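Local coordinates for protein phosphatidylserine synthase (Haemophilus influenzae, PDB 3HSI) that belongs to the phospholipase D superfamily of enzymes, with a fold of helices packed on two large mixed beta sheets, at residues R47-K50 with K51-V55; E68-D71 with E72-R75; A157-N161 with V162-Q166. All coordinates share one frame; numbering follows the deposited sequence.

Contact 1 (R47-K50 with K51-V55); sequences RNAK and KRIYV
I53 turns CG1 anti to its carbonyl carbon (chi1 -66°) and then extends the chain (chi2 168°), which brings its CG1-CD1 arm back to the methyl group of A49. The A49 CB lies 3.8 Å from I53 CD1 and just as far from I53 CG1, so the methyl meets the arm along its length rather than at the terminal carbon alone. A49 points its side chain at the following residues, whereas the CB of I53 is directed across the line of approach, and the torsions supply the rest of the reach. The chain here makes the tight connection from helix 35-48 into strand 52-56, a strand of a mixed sheet, where it pairs in parallel with strand 84-90, and the Ala-Ile contact lies on the inner side of the bend. On the outside K50 folds back by a bend at chi2 (108°), and its NZ donates to the N48 carbonyl O at 3.1 Å, lying in the carbonyl plane on a lone pair. The carboxylate of D149, the aspartate of the HxKx4D signature, receives both backbone N-H groups of the bend, OD2 from K50 and OD1 from K51. The R52 side chain starts away from the bend; its NE bonds the D149 carbonyl and its NH2 forms a salt bridge with D185.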
loop_
_atom_site.group_PDB
_atom_site.type_symbol
_atom_site.label_atom_id
_atom_site.label_comp_id
_atom_site.label_asym_id
_atom_site.label_seq_id
_atom_site.Cartn_x
_atom_site.Cartn_y
_atom_site.Cartn_z
ATOM N N ARG C 47 22.352 28.965 -17.622
ATOM C CA ARG C 47 23.433 29.722 -18.286
ATOM C C ARG C 47 24.234 30.572 -17.344
ATOM O O ARG C 47 25.399 30.857 -17.607
ATOM C CB ARG C 47 22.903 30.615 -19.399
ATOM C CG ARG C 47 22.394 29.846 -20.593
ATOM C CD ARG C 47 21.664 30.696 -21.614
ATOM N NE ARG C 47 21.385 29.878 -22.785
ATOM C CZ ARG C 47 20.692 30.271 -23.853
ATOM N NH1 ARG C 47 20.172 31.486 -23.916
ATOM N NH2 ARG C 47 20.511 29.435 -24.865
ATOM N N ASN C 48 23.620 31.016 -16.261
ATOM C CA ASN C 48 24.322 31.898 -15.347
ATOM C C ASN C 48 24.947 31.226 -14.145
ATOM O O ASN C 48 25.706 31.867 -13.423
ATOM C CB ASN C 48 23.427 33.062 -14.952
ATOM C CG ASN C 48 23.187 33.965 -16.115
ATOM O OD1 ASN C 48 24.108 34.668 -16.563
ATOM N ND2 ASN C 48 21.989 33.901 -16.682
ATOM N N ALA C 49 24.654 29.942 -13.954
ATOM C CA ALA C 49 25.146 29.186 -12.813
ATOM C C ALA C 49 26.664 29.094 -12.806
ATOM O O ALA C 49 27.285 28.845 -13.841
ATOM C CB ALA C 49 24.539 27.795 -12.803
ATOM N N LYS C 50 27.247 29.320 -11.633
ATOM C CA LYS C 50 28.678 29.257 -11.440
ATOM C C LYS C 50 29.156 28.177 -10.454
ATOM O O LYS C 50 30.272 27.713 -10.575
ATOM C CB LYS C 50 29.204 30.620 -10.982
ATOM C CG LYS C 50 29.492 31.581 -12.117
ATOM C CD LYS C 50 28.461 32.661 -12.124
ATOM C CE LYS C 50 28.578 33.561 -13.359
ATOM N NZ LYS C 50 27.374 34.461 -13.369
ATOM N N LYS C 51 28.323 27.785 -9.495
ATOM C CA LYS C 51 28.730 26.842 -8.454
ATOM C C LYS C 51 28.000 25.508 -8.505
ATOM O O LYS C 51 28.618 24.456 -8.442
ATOM C CB LYS C 51 28.554 27.501 -7.077
ATOM C CG LYS C 51 29.524 28.702 -6.889
ATOM C CD LYS C 51 28.920 29.803 -6.025
ATOM C CE LYS C 51 30.014 30.772 -5.550
ATOM N NZ LYS C 51 29.649 31.453 -4.254
ATOM N N ARG C 52 26.682 25.535 -8.627
ATOM C CA ARG C 52 25.916 24.284 -8.534
ATOM C C ARG C 52 24.570 24.352 -9.234
ATOM O O ARG C 52 23.993 25.454 -9.398
ATOM C CB ARG C 52 25.675 23.916 -7.070
ATOM C CG ARG C 52 24.698 24.891 -6.368
ATOM C CD ARG C 52 24.804 24.798 -4.866
ATOM N NE ARG C 52 24.026 25.873 -4.263
ATOM C CZ ARG C 52 23.902 26.088 -2.957
ATOM N NH1 ARG C 52 24.507 25.295 -2.068
ATOM N NH2 ARG C 52 23.162 27.104 -2.548
ATOM N N ILE C 53 24.088 23.164 -9.613
ATOM C CA ILE C 53 22.776 22.966 -10.174
ATOM C C ILE C 53 22.240 21.652 -9.636
ATOM O O ILE C 53 22.754 20.579 -9.982
ATOM C CB ILE C 53 22.787 22.931 -11.726
ATOM C CG1 ILE C 53 23.191 24.309 -12.306
ATOM C CG2 ILE C 53 21.405 22.490 -12.261
ATOM C CD1 ILE C 53 23.518 24.310 -13.811
ATOM N N TYR C 54 21.245 21.758 -8.766
ATOM C CA TYR C 54 20.509 20.618 -8.227
ATOM C C TYR C 54 19.077 20.666 -8.722
ATOM O O TYR C 54 18.440 21.738 -8.729
ATOM C CB TYR C 54 20.518 20.616 -6.684
ATOM C CG TYR C 54 21.855 20.189 -6.050
ATOM C CD1 TYR C 54 21.945 19.008 -5.281
ATOM C CD2 TYR C 54 23.012 20.944 -6.236
ATOM C CE1 TYR C 54 23.154 18.606 -4.704
ATOM C CE2 TYR C 54 24.234 20.552 -5.666
ATOM C CZ TYR C 54 24.295 19.384 -4.900
ATOM O OH TYR C 54 25.487 19.009 -4.332
ATOM N N VAL C 55 18.585 19.505 -9.115
ATOM C CA VAL C 55 17.251 19.312 -9.642
ATOM C C VAL C 55 16.730 18.010 -9.036
ATOM O O VAL C 55 17.450 17.006 -9.058
ATOM C CB VAL C 55 17.298 19.163 -11.179
ATOM C CG1 VAL C 55 15.979 18.639 -11.723
ATOM C CG2 VAL C 55 17.649 20.494 -11.856
#

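Contact 2 (E68-D71 with E72-R75)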
loop_
_atom_site.group_PDB
_atom_site.type_symbol
_atom_site.label_atom_id
_atom_site.label_comp_id
_atom_site.label_asym_id
_atom_site.label_seq_id
_atom_site.Cartn_x
_atom_site.Cartn_y
_atom_site.Cartn_z
ATOM N N GLU C 68 16.861 20.083 -25.149
ATOM C CA GLU C 68 17.258 21.484 -25.107
ATOM C C GLU C 68 17.772 21.825 -23.705
ATOM O O GLU C 68 18.822 22.459 -23.561
ATOM C CB GLU C 68 16.086 22.373 -25.463
ATOM C CG GLU C 68 16.496 23.810 -25.758
ATOM C CD GLU C 68 15.330 24.698 -26.157
ATOM O OE1 GLU C 68 14.223 24.178 -26.459
ATOM O OE2 GLU C 68 15.529 25.937 -26.166
ATOM N N ILE C 69 17.087 21.352 -22.673
ATOM C CA ILE C 69 17.538 21.673 -21.316
ATOM C C ILE C 69 18.856 20.988 -21.006
ATOM O O ILE C 69 19.781 21.635 -20.492
ATOM C CB ILE C 69 16.478 21.395 -20.216
ATOM C CG1 ILE C 69 15.172 22.159 -20.489
ATOM C CG2 ILE C 69 17.023 21.765 -18.834
ATOM C CD1 ILE C 69 15.355 23.624 -20.939
ATOM N N LEU C 70 18.967 19.702 -21.348
ATOM C CA LEU C 70 20.199 18.955 -21.062
ATOM C C LEU C 70 21.386 19.515 -21.838
ATOM O O LEU C 70 22.503 19.562 -21.316
ATOM C CB LEU C 70 20.010 17.474 -21.332
ATOM C CG LEU C 70 21.129 16.537 -20.881
ATOM C CD1 LEU C 70 21.481 16.807 -19.413
ATOM C CD2 LEU C 70 20.741 15.073 -21.092
ATOM N N ASP C 71 21.137 19.957 -23.071
ATOM C CA ASP C 71 22.138 20.690 -23.863
ATOM C C ASP C 71 22.672 21.941 -23.178
ATOM O O ASP C 71 23.873 22.214 -23.258
ATOM C CB ASP C 71 21.574 21.097 -25.212
ATOM C CG ASP C 71 21.492 19.947 -26.164
ATOM O OD1 ASP C 71 22.211 18.944 -25.946
ATOM O OD2 ASP C 71 20.700 20.030 -27.121
ATOM N N GLU C 72 21.777 22.710 -22.546
ATOM C CA GLU C 72 22.180 23.872 -21.753
ATOM C C GLU C 72 23.103 23.489 -20.599
ATOM O O GLU C 72 24.098 24.183 -20.355
ATOM C CB GLU C 72 20.986 24.681 -21.232
ATOM C CG GLU C 72 20.129 25.350 -22.315
ATOM C CD GLU C 72 20.835 26.443 -23.078
ATOM O OE1 GLU C 72 21.859 27.001 -22.612
ATOM O OE2 GLU C 72 20.358 26.741 -24.191
ATOM N N ILE C 73 22.785 22.380 -19.920
ATOM C CA ILE C 73 23.590 21.872 -18.802
ATOM C C ILE C 73 25.005 21.546 -19.256
ATOM O O ILE C 73 25.970 21.974 -18.639
ATOM C CB ILE C 73 22.996 20.562 -18.193
ATOM C CG1 ILE C 73 21.602 20.809 -17.622
ATOM C CG2 ILE C 73 23.956 19.962 -17.106
ATOM C CD1 ILE C 73 21.586 21.516 -16.303
ATOM N N TYR C 74 25.115 20.767 -20.337
ATOM C CA TYR C 74 26.401 20.282 -20.819
ATOM C C TYR C 74 27.234 21.465 -21.275
ATOM O O TYR C 74 28.438 21.482 -21.094
ATOM C CB TYR C 74 26.220 19.266 -21.955
ATOM C CG TYR C 74 26.069 17.847 -21.458
ATOM C CD1 TYR C 74 27.198 17.051 -21.222
ATOM C CD2 TYR C 74 24.820 17.294 -21.247
ATOM C CE1 TYR C 74 27.084 15.748 -20.759
ATOM C CE2 TYR C 74 24.691 15.986 -20.772
ATOM C CZ TYR C 74 25.832 15.221 -20.539
ATOM O OH TYR C 74 25.721 13.943 -20.078
ATOM N N ARG C 75 26.577 22.465 -21.852
ATOM C CA ARG C 75 27.286 23.647 -22.286
ATOM C C ARG C 75 27.925 24.379 -21.091
ATOM O O ARG C 75 29.108 24.723 -21.159
ATOM C CB ARG C 75 26.364 24.545 -23.114
ATOM C CG ARG C 75 26.954 25.875 -23.542
ATOM C CD ARG C 75 25.854 26.700 -24.225
ATOM N NE ARG C 75 26.104 28.148 -24.335
ATOM C CZ ARG C 75 26.053 29.026 -23.327
ATOM N NH1 ARG C 75 25.819 28.631 -22.069
ATOM N NH2 ARG C 75 26.272 30.317 -23.578
#
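L70 and Y74 stand side by side on one flank of the helix and point the same way, one turn apart. They belong to helix 64-79, the crossover helix of the beta-alpha-beta unit formed with strands 52-56 and 84-90. CG of L70 swings anti to its backbone N (chi1 -171°), which sets the isobutyl group beside the phenol ring: L70 CD1 comes to 3.6 Å from Y74 CE2, and L70 CG is equally near that carbon. Only one border of the ring is engaged by this pair. The same border also meets backbone, since the L70 carbonyl O lies in the ring plane at the edge, 3.2 Å from Y74 CD2. That oxygen accepts the Y74 N-H as well, at 3.0 Å and with an N-H...O angle of 161°, so it serves both the main chain and the ring edge of a single residue. Beyond the helix, Y74 stacks with the ring of Y118, while L70 meets W110 and Q114 of helix 107-118.

Another flank carries E68 and E72. E72 bends at chi2 (-66°), curling its chain back along the preceding turn. The carboxylates remain apart, with E68 OE2 5.3 Å from E72 OE2; like charges so placed should be eased by their separate partners, a salt bridge from E68 to K39 and another from E72 to R47. I73, between these flanks, drapes over two carbonyls of the previous turn, with CG1 3.5 Å from I69 O. Its CB sits closer still to the neighbouring carbonyl, 3.3 Å from L70 O.

Contact 3 (A157-N161 with V162-Q166)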
loop_
_atom_site.group_PDB
_atom_site.type_symbol
_atom_site.label_atom_id
_atom_site.label_comp_id
_atom_site.label_asym_id
_atom_site.label_seq_id
_atom_site.Cartn_x
_atom_site.Cartn_y
_atom_site.Cartn_z
ATOM N N ALA C 157 6.261 20.860 -11.865
ATOM C CA ALA C 157 6.497 20.451 -13.273
ATOM C C ALA C 157 7.697 19.528 -13.415
ATOM O O ALA C 157 8.715 19.724 -12.740
ATOM C CB ALA C 157 6.717 21.675 -14.142
ATOM N N SER C 158 7.593 18.531 -14.291
ATOM C CA SER C 158 8.781 17.760 -14.719
ATOM C C SER C 158 9.341 18.383 -15.991
ATOM O O SER C 158 8.859 19.440 -16.412
ATOM C CB SER C 158 8.422 16.317 -14.994
ATOM O OG SER C 158 8.100 15.657 -13.801
ATOM N N ILE C 159 10.365 17.755 -16.579
ATOM C CA ILE C 159 10.977 18.262 -17.808
ATOM C C ILE C 159 10.505 17.385 -18.958
ATOM O O ILE C 159 10.935 16.242 -19.094
ATOM C CB ILE C 159 12.543 18.262 -17.773
ATOM C CG1 ILE C 159 13.078 18.954 -16.518
ATOM C CG2 ILE C 159 13.142 18.891 -19.048
ATOM C CD1 ILE C 159 13.009 20.466 -16.573
ATOM N N ASN C 160 9.590 17.927 -19.756
ATOM C CA ASN C 160 9.206 17.347 -21.059
ATOM C C ASN C 160 8.556 18.458 -21.898
ATOM O O ASN C 160 8.425 19.581 -21.411
ATOM C CB ASN C 160 8.269 16.131 -20.890
ATOM C CG ASN C 160 6.915 16.515 -20.382
ATOM O OD1 ASN C 160 6.603 17.696 -20.270
ATOM N ND2 ASN C 160 6.084 15.517 -20.071
ATOM N N ASN C 161 8.133 18.141 -23.118
ATOM C CA ASN C 161 7.504 19.126 -24.018
ATOM C C ASN C 161 6.319 19.898 -23.437
ATOM O O ASN C 161 6.256 21.136 -23.526
ATOM C CB ASN C 161 7.071 18.459 -25.344
ATOM C CG ASN C 161 8.252 18.009 -26.200
ATOM O OD1 ASN C 161 9.368 18.510 -26.071
ATOM N ND2 ASN C 161 8.006 17.036 -27.068
ATOM N N VAL C 162 5.348 19.180 -22.881
ATOM C CA VAL C 162 4.157 19.879 -22.405
ATOM C C VAL C 162 4.405 20.820 -21.217
ATOM O O VAL C 162 3.955 21.961 -21.239
ATOM C CB VAL C 162 2.870 18.970 -22.292
ATOM C CG1 VAL C 162 2.432 18.558 -23.702
ATOM C CG2 VAL C 162 3.087 17.746 -21.387
ATOM N N TYR C 163 5.214 20.391 -20.245
ATOM C CA TYR C 163 5.499 21.247 -19.089
ATOM C C TYR C 163 6.263 22.514 -19.468
ATOM O O TYR C 163 6.151 23.543 -18.779
ATOM C CB TYR C 163 6.280 20.486 -17.999
ATOM C CG TYR C 163 5.457 19.540 -17.134
ATOM C CD1 TYR C 163 5.698 18.168 -17.140
ATOM C CD2 TYR C 163 4.453 20.029 -16.300
ATOM C CE1 TYR C 163 4.942 17.293 -16.332
ATOM C CE2 TYR C 163 3.694 19.181 -15.498
ATOM C CZ TYR C 163 3.952 17.813 -15.501
ATOM O OH TYR C 163 3.181 16.988 -14.695
ATOM N N LEU C 164 7.042 22.457 -20.542
ATOM C CA LEU C 164 7.819 23.620 -20.973
ATOM C C LEU C 164 7.239 24.337 -22.208
ATOM O O LEU C 164 7.864 25.270 -22.760
ATOM C CB LEU C 164 9.267 23.188 -21.226
ATOM C CG LEU C 164 10.190 23.141 -19.995
ATOM C CD1 LEU C 164 9.567 22.413 -18.842
ATOM C CD2 LEU C 164 11.489 22.479 -20.341
ATOM N N HIS C 165 6.034 23.909 -22.621
ATOM C CA HIS C 165 5.368 24.453 -23.796
ATOM C C HIS C 165 6.301 24.447 -25.008
ATOM O O HIS C 165 6.484 25.463 -25.670
ATOM C CB HIS C 165 4.889 25.878 -23.514
ATOM C CG HIS C 165 3.763 26.308 -24.385
ATOM N ND1 HIS C 165 2.967 27.387 -24.087
ATOM C CD2 HIS C 165 3.281 25.788 -25.542
ATOM C CE1 HIS C 165 2.051 27.524 -25.032
ATOM N NE2 HIS C 165 2.215 26.560 -25.922
ATOM N N GLN C 166 6.880 23.290 -25.305
ATOM C CA GLN C 166 7.785 23.181 -26.447
ATOM C C GLN C 166 7.123 23.502 -27.796
ATOM O O GLN C 166 7.734 24.164 -28.645
ATOM C CB GLN C 166 8.452 21.800 -26.482
ATOM C CG GLN C 166 9.653 21.702 -27.448
ATOM C CD GLN C 166 10.855 22.478 -26.941
ATOM O OE1 GLN C 166 10.828 23.036 -25.840
ATOM N NE2 GLN C 166 11.916 22.509 -27.727
#
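The carbonyl O of N161 gathers the turn that follows it: Q166 N donates to N161 O at 2.9 Å and almost straight (172°), and L164 N adds a long, weak bond to the same oxygen. This loop between strands 151-155 and 171-179 carries the GxSxN tail of the phospholipase D (HKD) motif, to which S158 and N160 belong, and it rounds V162-H165 as a type I beta turn. The side chain of N160 secures the beginning of the turn. With chi1 at 69° its CG sits between the backbone N and the carbonyl carbon, and N160 OD1 accepts the Y163 N-H at 3.0 Å, the donor nearly in line with the amide C=O. L164 N also gives a weak bond to the N160 carbonyl O, dividing itself between two oxygens.

Y163 folds back over the start of the loop. Its ring crosses the N160 amide with the two planes only 22° apart, bringing Y163 CD1 to 3.3 Å from N160 OD1. One ring face is laid on the backbone of A157 and S158: the A157 CA makes a CH-pi contact 4.0 Å from the ring centroid, and the S158 N lies 3.4 Å above the plane towards the rim. The Y163 hydroxyl is engaged by R171. L164 meets I159 loosely, methyl to methyl, on the side where both pack against I69 of helix 64-79. At the far end the amide of N161 is anchored to A65 and E64, and Q166 bonds K39 and E68. Between these two side chains the touch falls on N161 OD1, which rests 3.4 Å from Q166 CB.

Along the chain the three contacts come in series. Contact 1 leads from helix 35-48 into strand 52-56, contact 2 lies on helix 64-79 that follows this strand, and contact 3 lies in the loop between strands 151-155 and 171-179 of the same mixed sheet. The centres of contacts 1 and 2 are about 12 Å apart, joined by the R47-E72 salt bridge and by packing of I53 on I73; contacts 2 and 3, about 15 Å apart, meet through a probable hydrogen bond between the E68 and Q166 side chains. Contacts 1 and 3 do not touch. Helix 64-79 thus ties the outlying helix-to-strand bend to the loop bearing the GxSxN tail of the phospholipase D motif.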